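Prolyl 4-hydroxylase (Phytophthora capsici LT1534, PDB 6IUQ) probably hydroxylates proline residues of its substrates as an iron(II)- and 2-oxoglutarate-dependent oxygenase built on a double-stranded beta-helix core. Local coordinates at residues N22-E27 against T117-A122; P108-L113 against Y225-W230. One frame throughout, in Å; residues are numbered along the deposited sequence.

Interaction 1 and interaction 2 illustrate how consecutive helices can pack against quite different elements, a strand in one case and an interhelical turn in the other. Helix 108-115 and helix 118-126 follow each other in sequence, and the two contact centres lie about 16 Å apart. Both contacts are buried and held by van der Waals packing. Interaction 2 is purely aliphatic, its helix meeting strand 224-232, a central strand of the sheet, through leucines and an isoleucine. In interaction 1 the next helix receives the short link between helices 17-23 and 26-35, where a backbone carbonyl oxygen also meets a methyl; helix 118-126 reaches strand 224-232 as well.

Interaction 1: residues N22-E27 against T117-A122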
ATOM      1  N   ASN A  22      -1.651  -4.913  20.351  1.00 32.39           N
ATOM      2  CA  ASN A  22      -3.060  -4.647  20.650  1.00 32.18           C
ATOM      3  C   ASN A  22      -3.716  -3.741  19.606  1.00 27.14           C
ATOM      4  O   ASN A  22      -4.923  -3.807  19.384  1.00 26.54           O
ATOM      5  CB  ASN A  22      -3.216  -4.028  22.041  1.00 30.58           C
ATOM      6  CG  ASN A  22      -2.833  -4.993  23.152  1.00 42.83           C
ATOM      7  OD1 ASN A  22      -2.830  -6.210  22.962  1.00 47.80           O
ATOM      8  ND2 ASN A  22      -2.507  -4.454  24.319  1.00 46.89           N
ATOM      9  N   LYS A  23      -2.936  -2.874  18.975  1.00 24.78           N
ATOM     10  CA  LYS A  23      -3.510  -2.035  17.920  1.00 27.94           C
ATOM     11  C   LYS A  23      -3.916  -2.890  16.726  1.00 22.94           C
ATOM     12  O   LYS A  23      -4.910  -2.606  16.081  1.00 22.33           O
ATOM     13  CB  LYS A  23      -2.535  -0.957  17.474  1.00 25.49           C
ATOM     14  CG  LYS A  23      -2.390   0.149  18.460  1.00 26.08           C
ATOM     15  CD  LYS A  23      -3.691   0.902  18.582  1.00 30.85           C
ATOM     16  CE  LYS A  23      -3.481   2.201  19.333  1.00 26.29           C
ATOM     17  NZ  LYS A  23      -4.649   3.096  19.104  1.00 43.41           N
ATOM     18  N   ILE A  24      -3.163  -3.950  16.448  1.00 21.60           N
ATOM     19  CA  ILE A  24      -3.528  -4.832  15.348  1.00 22.36           C
ATOM     20  C   ILE A  24      -4.519  -5.881  15.834  1.00 23.39           C
ATOM     21  O   ILE A  24      -4.181  -7.052  16.010  1.00 27.13           O
ATOM     22  CB  ILE A  24      -2.298  -5.510  14.709  1.00 22.27           C
ATOM     23  CG1 ILE A  24      -1.189  -4.486  14.479  1.00 20.88           C
ATOM     24  CG2 ILE A  24      -2.689  -6.161  13.381  1.00 19.42           C
ATOM     25  CD1 ILE A  24      -1.661  -3.296  13.653  1.00 20.41           C
ATOM     26  N   SER A  25      -5.756  -5.438  16.023  1.00 26.66           N
ATOM     27  CA  SER A  25      -6.797  -6.233  16.669  1.00 27.26           C
ATOM     28  C   SER A  25      -7.586  -7.089  15.699  1.00 28.91           C
ATOM     29  O   SER A  25      -7.448  -6.962  14.480  1.00 26.71           O
ATOM     30  CB  SER A  25      -7.759  -5.311  17.419  1.00 25.82           C
ATOM     31  OG  SER A  25      -8.476  -4.501  16.503  1.00 30.60           O
ATOM     32  N   LYS A  26      -8.408  -7.973  16.256  1.00 34.57           N
ATOM     33  CA  LYS A  26      -9.358  -8.782  15.491  1.00 32.24           C
ATOM     34  C   LYS A  26     -10.249  -7.913  14.597  1.00 31.38           C
ATOM     35  O   LYS A  26     -10.484  -8.229  13.435  1.00 29.89           O
ATOM     36  CB  LYS A  26     -10.216  -9.603  16.453  1.00 35.70           C
ATOM     37  CG  LYS A  26     -11.440 -10.242  15.847  1.00 38.82           C
ATOM     38  CD  LYS A  26     -11.040 -11.317  14.874  1.00 47.40           C
ATOM     39  CE  LYS A  26     -12.216 -12.209  14.496  1.00 47.69           C
ATOM     40  NZ  LYS A  26     -11.752 -13.232  13.515  1.00 50.07           N
ATOM     41  N   GLU A  27     -10.732  -6.806  15.142  1.00 29.72           N
ATOM     42  CA  GLU A  27     -11.593  -5.894  14.395  1.00 33.95           C
ATOM     43  C   GLU A  27     -10.863  -5.243  13.225  1.00 30.02           C
ATOM     44  O   GLU A  27     -11.402  -5.129  12.118  1.00 22.87           O
ATOM     45  CB  GLU A  27     -12.148  -4.817  15.328  1.00 32.80           C
ATOM     46  CG  GLU A  27     -12.811  -5.385  16.599  1.00 49.82           C
ATOM     47  CD  GLU A  27     -11.856  -5.449  17.797  1.00 53.42           C
ATOM     48  OE1 GLU A  27     -11.795  -4.450  18.555  1.00 55.53           O
ATOM     49  OE2 GLU A  27     -11.182  -6.492  17.987  1.00 49.42           O
ATOM     50  N   THR A 117       8.007  -8.923  15.391  1.00 25.08           N
ATOM     51  CA  THR A 117       7.076  -9.824  14.722  1.00 28.21           C
ATOM     52  C   THR A 117       5.636  -9.621  15.165  1.00 25.85           C
ATOM     53  O   THR A 117       4.787 -10.492  14.920  1.00 26.38           O
ATOM     54  CB  THR A 117       7.418 -11.300  14.977  1.00 31.60           C
ATOM     55  OG1 THR A 117       7.388 -11.554  16.389  1.00 30.69           O
ATOM     56  CG2 THR A 117       8.768 -11.645  14.399  1.00 25.27           C
ATOM     57  N   GLU A 118       5.362  -8.498  15.828  1.00 24.49           N
ATOM     58  CA  GLU A 118       4.022  -8.242  16.364  1.00 24.44           C
ATOM     59  C   GLU A 118       2.991  -8.221  15.240  1.00 26.16           C
ATOM     60  O   GLU A 118       1.933  -8.852  15.338  1.00 29.53           O
ATOM     61  CB  GLU A 118       4.000  -6.931  17.149  1.00 25.55           C
ATOM     62  CG  GLU A 118       4.242  -7.128  18.648  1.00 33.68           C
ATOM     63  CD  GLU A 118       5.608  -7.741  18.945  1.00 40.86           C
ATOM     64  OE1 GLU A 118       6.605  -7.319  18.306  1.00 37.21           O
ATOM     65  OE2 GLU A 118       5.690  -8.648  19.812  1.00 45.06           O
ATOM     66  N   LEU A 119       3.331  -7.536  14.154  1.00 15.39           N
ATOM     67  CA  LEU A 119       2.458  -7.441  13.008  1.00 24.85           C
ATOM     68  C   LEU A 119       2.202  -8.816  12.407  1.00 26.76           C
ATOM     69  O   LEU A 119       1.059  -9.191  12.175  1.00 24.06           O
ATOM     70  CB  LEU A 119       3.075  -6.498  11.980  1.00 28.39           C
ATOM     71  CG  LEU A 119       2.263  -5.992  10.796  1.00 32.46           C
ATOM     72  CD1 LEU A 119       0.851  -5.547  11.219  1.00 32.14           C
ATOM     73  CD2 LEU A 119       3.039  -4.840  10.189  1.00 26.30           C
ATOM     74  N   LEU A 120       3.275  -9.571  12.182  1.00 26.08           N
ATOM     75  CA  LEU A 120       3.170 -10.924  11.657  1.00 24.74           C
ATOM     76  C   LEU A 120       2.327 -11.806  12.562  1.00 23.02           C
ATOM     77  O   LEU A 120       1.530 -12.586  12.071  1.00 26.19           O
ATOM     78  CB  LEU A 120       4.567 -11.541  11.469  1.00 27.96           C
ATOM     79  CG  LEU A 120       5.269 -11.196  10.148  1.00 26.31           C
ATOM     80  CD1 LEU A 120       6.716 -11.638  10.140  1.00 26.42           C
ATOM     81  CD2 LEU A 120       4.532 -11.859   9.004  1.00 25.44           C
ATOM     82  N   GLN A 121       2.496 -11.676  13.878  1.00 21.46           N
ATOM     83  CA  GLN A 121       1.761 -12.516  14.820  1.00 25.16           C
ATOM     84  C   GLN A 121       0.261 -12.217  14.777  1.00 25.36           C
ATOM     85  O   GLN A 121      -0.543 -13.129  14.668  1.00 23.36           O
ATOM     86  CB  GLN A 121       2.283 -12.329  16.255  1.00 28.08           C
ATOM     87  CG  GLN A 121       3.605 -13.017  16.584  1.00 27.87           C
ATOM     88  CD  GLN A 121       4.090 -12.725  18.016  1.00 36.44           C
ATOM     89  OE1 GLN A 121       3.330 -12.820  18.983  1.00 34.91           O
ATOM     90  NE2 GLN A 121       5.358 -12.359  18.145  1.00 41.95           N
ATOM     91  N   ALA A 122      -0.113 -10.940  14.866  1.00 22.39           N
ATOM     92  CA  ALA A 122      -1.525 -10.564  14.863  1.00 22.20           C
ATOM     93  C   ALA A 122      -2.187 -11.023  13.596  1.00 24.97           C
ATOM     94  O   ALA A 122      -3.223 -11.687  13.641  1.00 30.60           O
ATOM     95  CB  ALA A 122      -1.696  -9.072  15.031  1.00 20.01           C
TER
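Ile24 sits at the centre of an inverse gamma turn, and it is from this tight bend that it reaches helix 118-126: its carbonyl O lies 3.3 Å from Ala122 CB, while its branched side chain covers the same methyl. The turn is closed by a weak bond from Ser25 N to Lys23 O (3.0 Å). Ile24 CG2 stands anti to the backbone N and approaches Ala122 CB at 3.5 Å, so a single methyl meets both the backbone oxygen and a branch of one residue. The other branch begins with CG1, placed beside the backbone N (chi1 -46°), and its nearest neighbour across the contact is Leu119 CD1 at 4.0 Å. This CG1 branch lies at an angle across the leucine's CD1 methyl.

In the fold this is a helix-to-linker contact. Ile24 and Ser25 form the short link between helix 17-23 and helix 26-35, and Ser25 is the N-cap of the latter, its OG bonded to Val28 N. Leu119 and Ala122, three residues apart, present one side of helix 118-126 to the linker. Leu119 also touches Leu231 of strand 224-232, and Glu118 rests on Tyr17, Leu20 and His21 of helix 17-23. At the start of helix 118-126, Gln121 reaches back along the first turn, its NE2 donating to Thr117 OG1 (2.8 Å, 152° at the hydrogen), with the hydroxyl oxygen close to the amide plane.

Interaction 2: residues P108-L113 against Y225-W230; sequences PELDAL and YVLTIW
Leu113, which packs against Leu227 and Ile229 across the contact, donates its backbone N to Glu109 O at 2.9 Å, an ordinary bond within helix 108-115. Between residues 108-113 and 225-230 the contacts are all aliphatic. Leu227 is the central piece: its CD1 lies 3.7 Å from Leu110 CD2 and 3.8 Å from Leu113 CD2, so one methyl touches two leucines a helical turn apart. The two approaches are unlike. Leu113 and Leu227 extend toward each other and meet tip to tip, both with CG anti to the backbone N, whereas Leu110, its CG turned beside the backbone N (chi1 -73°), passes alongside Leu227, the two side chains running in opposite senses. The second methyl of Leu227, CD2, also lies 4.0 Å from Leu113 CD2. Ile229 makes a looser contact, with its CD1 4.5 Å from Leu113 CG.

Strand alternation sends the intervening residues to the other face. There Thr228 CG2 lies over one face of the Trp230 ring, offset toward its rim, and Trp230 NE1 bonds OD2 of Asp158, an iron ligand together with His156 and His215. The indole is thus a second-shell group that can position this carboxylate, while the leucines line the opposite face of the sheet, as expected for the double-stranded beta-helix of 2-oxoglutarate oxygenases.

Helix 108-115 runs along the strand, the two segment axes at 26°, and in its first turn Glu109 N and Leu110 N are bonded to OE2 and OE1 of Glu55, which belongs to helix 46-61. Strand 224-232 itself lies between antiparallel strands 139-146 and 166-173, whose Leu143 and Leu172 touch Leu227.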
ATOM      1  N   PRO A 108      19.050   1.769  16.036  1.00 30.89           N
ATOM      2  CA  PRO A 108      18.481   0.784  16.972  1.00 28.19           C
ATOM      3  C   PRO A 108      16.954   0.653  16.967  1.00 29.40           C
ATOM      4  O   PRO A 108      16.441  -0.477  17.060  1.00 25.87           O
ATOM      5  CB  PRO A 108      18.967   1.291  18.342  1.00 29.66           C
ATOM      6  CG  PRO A 108      20.221   2.022  18.045  1.00 27.99           C
ATOM      7  CD  PRO A 108      19.956   2.713  16.719  1.00 29.89           C
ATOM      8  N   GLU A 109      16.228   1.765  16.886  1.00 24.78           N
ATOM      9  CA  GLU A 109      14.777   1.664  16.869  1.00 24.69           C
ATOM     10  C   GLU A 109      14.296   1.104  15.532  1.00 22.14           C
ATOM     11  O   GLU A 109      13.324   0.349  15.480  1.00 17.93           O
ATOM     12  CB  GLU A 109      14.116   3.021  17.158  1.00 22.05           C
ATOM     13  CG  GLU A 109      14.475   3.604  18.517  1.00 23.09           C
ATOM     14  CD  GLU A 109      14.227   2.623  19.666  1.00 29.26           C
ATOM     15  OE1 GLU A 109      13.204   1.894  19.651  1.00 26.29           O
ATOM     16  OE2 GLU A 109      15.075   2.569  20.587  1.00 29.89           O
ATOM     17  N   LEU A 110      14.959   1.479  14.445  1.00 23.59           N
ATOM     18  CA  LEU A 110      14.582   0.917  13.150  1.00 24.42           C
ATOM     19  C   LEU A 110      14.979  -0.553  13.082  1.00 26.67           C
ATOM     20  O   LEU A 110      14.267  -1.351  12.483  1.00 24.70           O
ATOM     21  CB  LEU A 110      15.210   1.704  12.006  1.00 21.60           C
ATOM     22  CG  LEU A 110      14.587   3.079  11.752  1.00 28.32           C
ATOM     23  CD1 LEU A 110      15.419   3.888  10.749  1.00 24.68           C
ATOM     24  CD2 LEU A 110      13.139   2.931  11.275  1.00 17.97           C
ATOM     25  N   ASP A 111      16.094  -0.916  13.718  1.00 26.61           N
ATOM     26  CA  ASP A 111      16.538  -2.305  13.742  1.00 23.54           C
ATOM     27  C   ASP A 111      15.553  -3.157  14.543  1.00 23.16           C
ATOM     28  O   ASP A 111      15.154  -4.230  14.110  1.00 26.40           O
ATOM     29  CB  ASP A 111      17.948  -2.407  14.330  1.00 29.16           C
ATOM     30  CG  ASP A 111      18.563  -3.798  14.169  1.00 35.89           C
ATOM     31  OD1 ASP A 111      17.937  -4.680  13.526  1.00 35.16           O
ATOM     32  OD2 ASP A 111      19.690  -4.006  14.680  1.00 42.45           O
ATOM     33  N   ALA A 112      15.151  -2.672  15.708  1.00 22.53           N
ATOM     34  CA  ALA A 112      14.129  -3.337  16.510  1.00 23.90           C
ATOM     35  C   ALA A 112      12.791  -3.434  15.776  1.00 24.23           C
ATOM     36  O   ALA A 112      12.058  -4.411  15.931  1.00 22.96           O
ATOM     37  CB  ALA A 112      13.938  -2.609  17.830  1.00 24.85           C
ATOM     38  N   LEU A 113      12.457  -2.424  14.982  1.00 20.63           N
ATOM     39  CA  LEU A 113      11.218  -2.515  14.218  1.00 23.32           C
ATOM     40  C   LEU A 113      11.384  -3.590  13.156  1.00 21.32           C
ATOM     41  O   LEU A 113      10.472  -4.348  12.907  1.00 15.89           O
ATOM     42  CB  LEU A 113      10.829  -1.182  13.579  1.00 19.43           C
ATOM     43  CG  LEU A 113       9.482  -1.252  12.834  1.00 23.61           C
ATOM     44  CD1 LEU A 113       8.395  -1.902  13.696  1.00 21.96           C
ATOM     45  CD2 LEU A 113       9.022   0.120  12.357  1.00 15.29           C
ATOM     46  N   TYR A 225       7.913  11.817   4.703  1.00 33.90           N
ATOM     47  CA  TYR A 225       8.560  10.558   5.058  1.00 29.19           C
ATOM     48  C   TYR A 225       7.517   9.473   5.236  1.00 30.56           C
ATOM     49  O   TYR A 225       6.437   9.721   5.790  1.00 28.67           O
ATOM     50  CB  TYR A 225       9.363  10.688   6.343  1.00 30.36           C
ATOM     51  CG  TYR A 225      10.735  11.305   6.212  1.00 38.10           C
ATOM     52  CD1 TYR A 225      11.839  10.525   5.878  1.00 34.47           C
ATOM     53  CD2 TYR A 225      10.939  12.654   6.463  1.00 32.69           C
ATOM     54  CE1 TYR A 225      13.097  11.078   5.778  1.00 35.08           C
ATOM     55  CE2 TYR A 225      12.198  13.218   6.368  1.00 33.05           C
ATOM     56  CZ  TYR A 225      13.273  12.426   6.028  1.00 41.72           C
ATOM     57  OH  TYR A 225      14.537  12.976   5.934  1.00 45.45           O
ATOM     58  N   VAL A 226       7.839   8.272   4.764  1.00 25.30           N
ATOM     59  CA  VAL A 226       6.984   7.124   4.991  1.00 26.12           C
ATOM     60  C   VAL A 226       7.825   5.866   5.194  1.00 25.32           C
ATOM     61  O   VAL A 226       8.859   5.680   4.561  1.00 29.97           O
ATOM     62  CB  VAL A 226       5.978   6.926   3.831  1.00 28.73           C
ATOM     63  CG1 VAL A 226       6.699   6.819   2.488  1.00 28.98           C
ATOM     64  CG2 VAL A 226       5.123   5.704   4.095  1.00 22.44           C
ATOM     65  N   LEU A 227       7.397   5.014   6.111  1.00 24.42           N
ATOM     66  CA  LEU A 227       8.058   3.736   6.329  1.00 23.61           C
ATOM     67  C   LEU A 227       7.130   2.655   5.813  1.00 21.87           C
ATOM     68  O   LEU A 227       5.966   2.616   6.174  1.00 22.81           O
ATOM     69  CB  LEU A 227       8.389   3.555   7.816  1.00 25.66           C
ATOM     70  CG  LEU A 227       9.016   2.276   8.364  1.00 27.11           C
ATOM     71  CD1 LEU A 227       9.837   2.639   9.620  1.00 25.86           C
ATOM     72  CD2 LEU A 227       7.966   1.223   8.703  1.00 20.22           C
ATOM     73  N   THR A 228       7.634   1.786   4.947  1.00 23.90           N
ATOM     74  CA  THR A 228       6.805   0.727   4.385  1.00 23.49           C
ATOM     75  C   THR A 228       7.284  -0.653   4.797  1.00 21.44           C
ATOM     76  O   THR A 228       8.452  -0.955   4.687  1.00 24.17           O
ATOM     77  CB  THR A 228       6.783   0.786   2.847  1.00 21.05           C
ATOM     78  OG1 THR A 228       6.422   2.100   2.429  1.00 24.90           O
ATOM     79  CG2 THR A 228       5.782  -0.227   2.285  1.00 25.66           C
ATOM     80  N   ILE A 229       6.366  -1.484   5.270  1.00 18.62           N
ATOM     81  CA  ILE A 229       6.647  -2.892   5.507  1.00 21.62           C
ATOM     82  C   ILE A 229       5.742  -3.738   4.614  1.00 18.54           C
ATOM     83  O   ILE A 229       4.519  -3.529   4.567  1.00 21.88           O
ATOM     84  CB  ILE A 229       6.413  -3.282   6.982  1.00 23.38           C
ATOM     85  CG1 ILE A 229       7.292  -2.450   7.914  1.00 26.46           C
ATOM     86  CG2 ILE A 229       6.678  -4.753   7.196  1.00 21.28           C
ATOM     87  CD1 ILE A 229       6.932  -2.614   9.396  1.00 27.17           C
ATOM     88  N   TRP A 230       6.330  -4.658   3.874  1.00 16.87           N
ATOM     89  CA  TRP A 230       5.551  -5.579   3.068  1.00 15.75           C
ATOM     90  C   TRP A 230       5.685  -6.965   3.629  1.00 16.12           C
ATOM     91  O   TRP A 230       6.786  -7.416   3.909  1.00 19.83           O
ATOM     92  CB  TRP A 230       6.005  -5.572   1.616  1.00 18.17           C
ATOM     93  CG  TRP A 230       5.454  -4.452   0.808  1.00 18.16           C
ATOM     94  CD1 TRP A 230       4.161  -4.293   0.399  1.00 21.80           C
ATOM     95  CD2 TRP A 230       6.182  -3.351   0.274  1.00 23.94           C
ATOM     96  NE1 TRP A 230       4.028  -3.140  -0.339  1.00 19.63           N
ATOM     97  CE2 TRP A 230       5.259  -2.546  -0.442  1.00 24.64           C
ATOM     98  CE3 TRP A 230       7.530  -2.954   0.334  1.00 28.47           C
ATOM     99  CZ2 TRP A 230       5.635  -1.367  -1.094  1.00 22.20           C
ATOM    100  CZ3 TRP A 230       7.906  -1.771  -0.318  1.00 33.54           C
ATOM    101  CH2 TRP A 230       6.954  -0.995  -1.026  1.00 26.08           C
TER